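Local structure of succinate-semialdehyde dehydrogenase (NAD(P)(+)) (Marinobacter aquaeolei, 3RH9) at residues A[410-421]-A[434-445]; A[119-127]-A[467-475]. The protein probably oxidises succinate semialdehyde to succinate with NAD+ or NADP+ as electron acceptor, as a member of the aldehyde dehydrogenase family. All coordinates share one frame; numbering follows the deposited sequence.

In the fold
Contact 1 pairs two parallel strands at what is, within one subunit, the edge of a seven-stranded sheet, whereas contact 2 packs the end of helix 103-123 against the short helix 467-471. Their centres lie 25 Å apart and their nearest atoms about 10 Å, without touching; the residues of contact 1 fall, in sequence, between the two halves of contact 2. The predicted active-site residue Glu256 is nearer contact 1, where its side chain is about 5 Å from that of Leu416, than contact 2, where it is about 12 Å from Gly467. Both contacts also meet the second subunit: residues 434-445 bond to its backbone, and Glu469 bonds to its Tyr145.

Contact 1 (A[410-421]-A[434-445]); sequences NDTEFGLASYVF and GLRFGHVGWNTG
Ser418 and His439 meet at the heart of this parallel strand pair, where Ser418 OG donates to His439 O at 3.0 Å and its backbone N reaches the same oxygen in a weak bond. With chi1 at 49°, OG lies between its own backbone N and carbonyl carbon, facing the neighbouring strand. The ladder then alternates: Gly441 N binds Ser418 O at 2.8 Å, Val420 N binds Gly441 O at 2.8 Å with an N-H...O angle of 166°, and Asn443 N closes it on Val420 O.

Around this core, Ser418 CB lies over the face of the Phe437 ring, 4.0 Å from its centroid, a CH-pi contact that a small side chain suits. Asn443 CA covers the Phe421 ring likewise, 3.8 Å from its centroid. Gly441 suits its place because a CB would run into Tyr419 CD1 and Thr444 O; the Tyr419 ring slants past to Gly445 O, while Tyr419 OH bonds to Val291 O.

Farther out, helix 425-434 links the strands in a beta-alpha-beta unit, strand 262-265 flanks strand 417-421 on its other side, and backbone bonds from Gly438, Val440 and Trp442 join strand 439-442 to the second subunit. Along the paired strands most of the polar bonding is therefore backbone to backbone, and Ser418 OG gives His439 O a second donor.

Contact 2 (A[119-127]-A[467-475]); sequences YCAKHISAL and GLEGLFEFV
Leu127 lays its CD2 methyl over the centre of the Phe472 ring, 3.6 Å from the centroid and 10° off the ring normal, a CH-pi contact made almost straight down onto the ring face. The two side chains run alongside each other from opposite ends, and the same methyl also touches Val475 CG2 at 4.0 Å. With CG anti to its carbonyl carbon (chi1 -63°), Leu127 carries this methyl onto the ring. Ala126, small enough to let the segments close in, brings Ala126 O to 3.3 Å from Phe472 CZ. An alanine in place of Phe472 would be likely to leave the Leu127 methyl without the flat surface it rests on and to open a gap beside Ala126.

Leu471, one residue earlier, points at the helix end, and its branched tip suits a site with partners on two sides: CD1 meets His123 CB at 3.5 Å and Ala126 CB at 4.0 Å, while CD2 lies 3.8 Å from Cys120 SG. Beyond it, Tyr119 OH comes to 3.5 Å from Gly467 C, where a positive phi favours glycine.

The axes of the helical segments 119-123 and 467-471 come within 10.8 Å at their closest and cross at 83°, almost perpendicular. Helix 162-174 packs against the same layer, Ser169 on Cys120 and Ala173 on Leu471; Ile124 packs on helix 70-86, and Val475 begins strand 475-482.

Contact 1 (A[410-421]-A[434-445])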
# COMPACT_ATOMS: atom_id res chain seq x y z
N ASN A 410 8.98 -21.11 4.95
CA ASN A 410 9.26 -19.70 4.84
C ASN A 410 10.54 -19.45 4.06
O ASN A 410 10.93 -18.30 3.83
CB ASN A 410 9.36 -19.05 6.22
CG ASN A 410 8.01 -18.92 6.90
OD1 ASN A 410 7.93 -18.94 8.13
ND2 ASN A 410 6.96 -18.77 6.12
N ASP A 411 11.19 -20.53 3.64
CA ASP A 411 12.50 -20.44 3.02
C ASP A 411 12.36 -20.06 1.54
O ASP A 411 12.63 -20.86 0.63
CB ASP A 411 13.23 -21.76 3.20
CG ASP A 411 14.56 -21.80 2.49
OD1 ASP A 411 15.26 -20.76 2.48
OD2 ASP A 411 14.89 -22.88 1.94
N THR A 412 11.92 -18.83 1.31
CA THR A 412 11.53 -18.35 -0.01
C THR A 412 11.37 -16.84 0.03
O THR A 412 11.13 -16.26 1.08
CB THR A 412 10.20 -19.02 -0.52
OG1 THR A 412 9.62 -18.24 -1.59
CG2 THR A 412 9.18 -19.16 0.63
N GLU A 413 11.50 -16.20 -1.13
CA GLU A 413 11.27 -14.76 -1.28
C GLU A 413 9.85 -14.36 -0.97
O GLU A 413 9.58 -13.21 -0.59
CB GLU A 413 11.55 -14.35 -2.72
CG GLU A 413 12.87 -13.69 -2.92
CD GLU A 413 13.12 -13.43 -4.37
OE1 GLU A 413 13.97 -12.56 -4.69
OE2 GLU A 413 12.47 -14.11 -5.20
N PHE A 414 8.94 -15.31 -1.18
CA PHE A 414 7.52 -15.01 -1.27
C PHE A 414 6.70 -15.38 -0.05
O PHE A 414 7.23 -15.87 0.94
CB PHE A 414 6.94 -15.68 -2.51
CG PHE A 414 7.73 -15.40 -3.75
CD1 PHE A 414 7.76 -14.12 -4.29
CD2 PHE A 414 8.46 -16.40 -4.37
CE1 PHE A 414 8.48 -13.84 -5.42
CE2 PHE A 414 9.19 -16.12 -5.51
CZ PHE A 414 9.20 -14.84 -6.04
N GLY A 415 5.40 -15.13 -0.14
CA GLY A 415 4.47 -15.38 0.93
C GLY A 415 3.04 -15.24 0.44
O GLY A 415 2.21 -14.55 1.06
N LEU A 416 2.74 -15.87 -0.69
CA LEU A 416 1.39 -15.86 -1.20
C LEU A 416 0.57 -16.94 -0.49
O LEU A 416 0.04 -16.69 0.59
CB LEU A 416 1.36 -16.01 -2.72
CG LEU A 416 0.09 -15.60 -3.47
CD1 LEU A 416 -0.52 -14.32 -2.88
CD2 LEU A 416 0.35 -15.43 -4.98
N ALA A 417 0.47 -18.13 -1.06
CA ALA A 417 -0.36 -19.17 -0.45
C ALA A 417 0.45 -20.30 0.23
O ALA A 417 1.63 -20.47 -0.02
CB ALA A 417 -1.35 -19.73 -1.44
N SER A 418 -0.23 -21.05 1.09
CA SER A 418 0.38 -22.14 1.85
C SER A 418 -0.72 -23.04 2.43
O SER A 418 -1.87 -22.63 2.55
CB SER A 418 1.27 -21.60 2.97
OG SER A 418 0.60 -20.61 3.72
N TYR A 419 -0.38 -24.28 2.77
CA TYR A 419 -1.41 -25.21 3.24
C TYR A 419 -0.84 -26.16 4.25
O TYR A 419 0.30 -26.62 4.12
CB TYR A 419 -1.97 -26.00 2.07
CG TYR A 419 -2.37 -25.13 0.92
CD1 TYR A 419 -3.65 -24.60 0.85
CD2 TYR A 419 -1.45 -24.81 -0.07
CE1 TYR A 419 -4.01 -23.78 -0.20
CE2 TYR A 419 -1.81 -23.99 -1.12
CZ TYR A 419 -3.09 -23.48 -1.17
OH TYR A 419 -3.44 -22.69 -2.21
N VAL A 420 -1.64 -26.47 5.27
CA VAL A 420 -1.18 -27.39 6.30
C VAL A 420 -2.28 -28.36 6.69
O VAL A 420 -3.42 -27.96 6.94
CB VAL A 420 -0.68 -26.63 7.53
CG1 VAL A 420 -1.81 -25.83 8.16
CG2 VAL A 420 -0.04 -27.60 8.52
N PHE A 421 -1.93 -29.65 6.72
CA PHE A 421 -2.85 -30.69 7.15
C PHE A 421 -2.35 -31.34 8.41
O PHE A 421 -1.19 -31.73 8.48
CB PHE A 421 -3.04 -31.74 6.07
CG PHE A 421 -3.83 -31.26 4.89
CD1 PHE A 421 -3.31 -30.33 4.02
CD2 PHE A 421 -5.11 -31.74 4.66
CE1 PHE A 421 -4.04 -29.89 2.94
CE2 PHE A 421 -5.85 -31.31 3.58
CZ PHE A 421 -5.31 -30.38 2.72
N GLY A 434 3.02 -18.91 12.08
CA GLY A 434 4.43 -18.77 11.82
C GLY A 434 4.72 -18.68 10.34
O GLY A 434 5.79 -18.23 9.92
N LEU A 435 3.75 -19.13 9.55
CA LEU A 435 3.86 -19.09 8.10
C LEU A 435 3.64 -17.69 7.61
O LEU A 435 2.56 -17.15 7.78
CB LEU A 435 2.84 -20.02 7.47
CG LEU A 435 3.25 -21.50 7.42
CD1 LEU A 435 2.15 -22.31 6.77
CD2 LEU A 435 4.55 -21.70 6.66
N ARG A 436 4.66 -17.08 7.01
CA ARG A 436 4.51 -15.74 6.45
C ARG A 436 3.86 -15.80 5.05
O ARG A 436 4.48 -15.48 4.04
CB ARG A 436 5.87 -15.05 6.38
CG ARG A 436 6.71 -15.16 7.64
CD ARG A 436 6.66 -13.88 8.46
NE ARG A 436 5.33 -13.68 9.04
CZ ARG A 436 4.93 -12.56 9.63
NH1 ARG A 436 5.74 -11.52 9.72
NH2 ARG A 436 3.70 -12.49 10.12
N PHE A 437 2.61 -16.24 5.00
CA PHE A 437 1.86 -16.30 3.76
C PHE A 437 0.50 -15.63 3.92
O PHE A 437 -0.12 -15.68 4.98
CB PHE A 437 1.71 -17.75 3.28
CG PHE A 437 2.99 -18.34 2.82
CD1 PHE A 437 3.91 -18.83 3.73
CD2 PHE A 437 3.30 -18.39 1.47
CE1 PHE A 437 5.09 -19.35 3.30
CE2 PHE A 437 4.49 -18.90 1.03
CZ PHE A 437 5.38 -19.39 1.94
N GLY A 438 0.05 -14.98 2.86
CA GLY A 438 -1.21 -14.27 2.92
C GLY A 438 -2.37 -15.21 3.02
O GLY A 438 -3.43 -14.83 3.47
N HIS A 439 -2.17 -16.45 2.61
CA HIS A 439 -3.25 -17.43 2.57
C HIS A 439 -2.74 -18.78 3.06
O HIS A 439 -1.77 -19.31 2.52
CB HIS A 439 -3.84 -17.52 1.15
CG HIS A 439 -5.00 -18.47 1.01
ND1 HIS A 439 -4.84 -19.82 0.79
CD2 HIS A 439 -6.34 -18.25 1.01
CE1 HIS A 439 -6.02 -20.40 0.69
NE2 HIS A 439 -6.95 -19.47 0.82
N VAL A 440 -3.38 -19.30 4.10
CA VAL A 440 -3.04 -20.62 4.64
C VAL A 440 -4.28 -21.51 4.73
O VAL A 440 -5.21 -21.25 5.49
CB VAL A 440 -2.44 -20.55 6.07
CG1 VAL A 440 -2.01 -21.94 6.53
CG2 VAL A 440 -1.28 -19.58 6.14
N GLY A 441 -4.28 -22.57 3.93
CA GLY A 441 -5.31 -23.58 4.02
C GLY A 441 -5.11 -24.41 5.27
O GLY A 441 -4.02 -24.95 5.50
N TRP A 442 -6.16 -24.50 6.07
CA TRP A 442 -6.19 -25.39 7.21
C TRP A 442 -6.99 -26.66 6.83
O TRP A 442 -8.20 -26.62 6.65
CB TRP A 442 -6.80 -24.66 8.40
CG TRP A 442 -6.77 -25.42 9.67
CD1 TRP A 442 -6.42 -26.73 9.84
CD2 TRP A 442 -7.14 -24.93 10.97
NE1 TRP A 442 -6.53 -27.09 11.16
CE2 TRP A 442 -6.97 -26.00 11.88
CE3 TRP A 442 -7.59 -23.70 11.45
CZ2 TRP A 442 -7.24 -25.87 13.25
CZ3 TRP A 442 -7.86 -23.57 12.81
CH2 TRP A 442 -7.68 -24.65 13.69
N ASN A 443 -6.30 -27.79 6.71
CA ASN A 443 -6.90 -29.03 6.22
C ASN A 443 -7.78 -28.83 4.99
O ASN A 443 -8.79 -29.52 4.81
CB ASN A 443 -7.66 -29.80 7.33
CG ASN A 443 -6.71 -30.51 8.31
OD1 ASN A 443 -6.86 -30.38 9.53
ND2 ASN A 443 -5.73 -31.24 7.78
N THR A 444 -7.39 -27.88 4.15
CA THR A 444 -7.96 -27.71 2.81
C THR A 444 -6.91 -27.11 1.89
O THR A 444 -5.93 -26.50 2.35
CB THR A 444 -9.24 -26.82 2.80
OG1 THR A 444 -9.69 -26.64 1.46
CG2 THR A 444 -8.97 -25.44 3.40
N GLY A 445 -7.10 -27.29 0.59
CA GLY A 445 -6.17 -26.78 -0.40
C GLY A 445 -6.85 -25.76 -1.29
O GLY A 445 -6.30 -25.36 -2.32

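Contact 2 (A[119-127]-A[467-475])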
# COMPACT_ATOMS: atom_id res chain seq x y z
N TYR A 119 -20.27 -10.22 -4.62
CA TYR A 119 -19.86 -9.90 -3.27
C TYR A 119 -19.72 -8.40 -3.12
O TYR A 119 -20.06 -7.83 -2.08
CB TYR A 119 -18.58 -10.63 -2.90
CG TYR A 119 -18.09 -10.17 -1.57
CD1 TYR A 119 -17.23 -9.08 -1.47
CD2 TYR A 119 -18.50 -10.79 -0.39
CE1 TYR A 119 -16.78 -8.64 -0.25
CE2 TYR A 119 -18.06 -10.35 0.85
CZ TYR A 119 -17.20 -9.27 0.91
OH TYR A 119 -16.74 -8.83 2.12
N CYS A 120 -19.25 -7.74 -4.17
CA CYS A 120 -19.10 -6.29 -4.14
C CYS A 120 -20.42 -5.54 -4.18
O CYS A 120 -20.53 -4.45 -3.63
CB CYS A 120 -18.19 -5.83 -5.28
SG CYS A 120 -16.47 -5.97 -4.85
N ALA A 121 -21.41 -6.11 -4.84
CA ALA A 121 -22.74 -5.52 -4.82
C ALA A 121 -23.32 -5.60 -3.40
O ALA A 121 -23.85 -4.62 -2.87
CB ALA A 121 -23.65 -6.19 -5.83
N LYS A 122 -23.22 -6.77 -2.77
CA LYS A 122 -23.73 -6.91 -1.42
C LYS A 122 -23.02 -6.01 -0.44
O LYS A 122 -23.64 -5.49 0.48
CB LYS A 122 -23.67 -8.36 -0.95
CG LYS A 122 -24.65 -9.26 -1.68
CD LYS A 122 -24.37 -10.73 -1.43
CE LYS A 122 -25.27 -11.60 -2.31
NZ LYS A 122 -25.11 -13.04 -1.97
N HIS A 123 -21.73 -5.77 -0.63
CA HIS A 123 -20.97 -5.04 0.38
C HIS A 123 -20.51 -3.63 0.01
O HIS A 123 -19.77 -3.01 0.76
CB HIS A 123 -19.77 -5.87 0.83
CG HIS A 123 -20.16 -7.19 1.41
ND1 HIS A 123 -20.40 -7.37 2.75
CD2 HIS A 123 -20.38 -8.39 0.82
CE1 HIS A 123 -20.73 -8.63 2.98
NE2 HIS A 123 -20.73 -9.27 1.82
N ILE A 124 -20.97 -3.13 -1.12
CA ILE A 124 -20.61 -1.80 -1.58
C ILE A 124 -20.84 -0.74 -0.48
O ILE A 124 -20.17 0.31 -0.47
CB ILE A 124 -21.38 -1.45 -2.86
CG1 ILE A 124 -20.85 -0.16 -3.48
CG2 ILE A 124 -22.88 -1.35 -2.59
CD1 ILE A 124 -21.39 0.10 -4.88
N SER A 125 -21.76 -1.00 0.44
CA SER A 125 -22.10 -0.01 1.46
C SER A 125 -20.95 0.24 2.41
O SER A 125 -20.93 1.24 3.13
CB SER A 125 -23.35 -0.42 2.24
OG SER A 125 -24.51 0.14 1.63
N ALA A 126 -19.98 -0.67 2.38
CA ALA A 126 -18.78 -0.56 3.19
C ALA A 126 -18.00 0.74 2.94
O ALA A 126 -17.28 1.19 3.82
CB ALA A 126 -17.90 -1.77 2.96
N LEU A 127 -18.15 1.33 1.76
CA LEU A 127 -17.40 2.53 1.38
C LEU A 127 -18.13 3.83 1.71
O LEU A 127 -17.72 4.91 1.28
CB LEU A 127 -17.04 2.50 -0.12
CG LEU A 127 -16.13 1.35 -0.53
CD1 LEU A 127 -16.04 1.20 -2.04
CD2 LEU A 127 -14.76 1.53 0.10
N GLY A 467 -12.91 -9.77 -0.01
CA GLY A 467 -13.35 -9.37 1.31
C GLY A 467 -13.43 -7.86 1.45
O GLY A 467 -13.46 -7.13 0.46
N LEU A 468 -13.45 -7.40 2.69
CA LEU A 468 -13.53 -5.98 3.00
C LEU A 468 -12.36 -5.21 2.46
O LEU A 468 -12.53 -4.25 1.72
CB LEU A 468 -13.50 -5.79 4.51
CG LEU A 468 -14.04 -4.43 4.93
CD1 LEU A 468 -15.55 -4.57 5.12
CD2 LEU A 468 -13.36 -3.92 6.21
N GLU A 469 -11.15 -5.61 2.86
CA GLU A 469 -9.98 -4.82 2.50
C GLU A 469 -9.89 -4.66 0.98
O GLU A 469 -9.47 -3.60 0.50
CB GLU A 469 -8.68 -5.32 3.16
CG GLU A 469 -8.65 -6.76 3.62
CD GLU A 469 -9.47 -7.01 4.88
OE1 GLU A 469 -8.97 -6.75 6.00
OE2 GLU A 469 -10.63 -7.51 4.76
N GLY A 470 -10.34 -5.67 0.24
CA GLY A 470 -10.37 -5.57 -1.21
C GLY A 470 -11.26 -4.45 -1.71
O GLY A 470 -10.96 -3.79 -2.71
N LEU A 471 -12.39 -4.24 -1.03
CA LEU A 471 -13.29 -3.15 -1.38
C LEU A 471 -12.63 -1.80 -1.20
O LEU A 471 -13.02 -0.84 -1.84
CB LEU A 471 -14.56 -3.20 -0.53
CG LEU A 471 -15.74 -4.05 -0.99
CD1 LEU A 471 -16.65 -4.31 0.19
CD2 LEU A 471 -16.51 -3.32 -2.09
N PHE A 472 -11.62 -1.72 -0.34
CA PHE A 472 -10.94 -0.46 -0.06
C PHE A 472 -9.67 -0.21 -0.88
O PHE A 472 -8.95 0.76 -0.63
CB PHE A 472 -10.61 -0.32 1.44
CG PHE A 472 -11.79 0.07 2.27
CD1 PHE A 472 -12.70 -0.88 2.70
CD2 PHE A 472 -12.01 1.39 2.60
CE1 PHE A 472 -13.79 -0.51 3.45
CE2 PHE A 472 -13.11 1.76 3.36
CZ PHE A 472 -14.00 0.81 3.77
N GLU A 473 -9.39 -1.06 -1.84
CA GLU A 473 -8.18 -0.91 -2.64
C GLU A 473 -8.22 0.34 -3.51
O GLU A 473 -7.26 1.11 -3.54
CB GLU A 473 -7.97 -2.14 -3.51
CG GLU A 473 -7.48 -3.37 -2.75
CD GLU A 473 -5.96 -3.48 -2.76
OE1 GLU A 473 -5.27 -2.51 -2.33
OE2 GLU A 473 -5.47 -4.55 -3.21
N PHE A 474 -9.33 0.53 -4.22
CA PHE A 474 -9.41 1.62 -5.18
C PHE A 474 -9.98 2.93 -4.65
O PHE A 474 -10.50 3.73 -5.42
CB PHE A 474 -10.19 1.18 -6.40
CG PHE A 474 -9.55 0.05 -7.12
CD1 PHE A 474 -9.93 -1.26 -6.86
CD2 PHE A 474 -8.50 0.28 -8.00
CE1 PHE A 474 -9.33 -2.30 -7.51
CE2 PHE A 474 -7.89 -0.76 -8.64
CZ PHE A 474 -8.30 -2.06 -8.40
N VAL A 475 -9.87 3.17 -3.35
CA VAL A 475 -10.32 4.44 -2.80
C VAL A 475 -9.21 5.16 -2.03
O VAL A 475 -8.28 4.53 -1.51
CB VAL A 475 -11.54 4.25 -1.90
CG1 VAL A 475 -12.74 3.92 -2.75
CG2 VAL A 475 -11.28 3.14 -0.88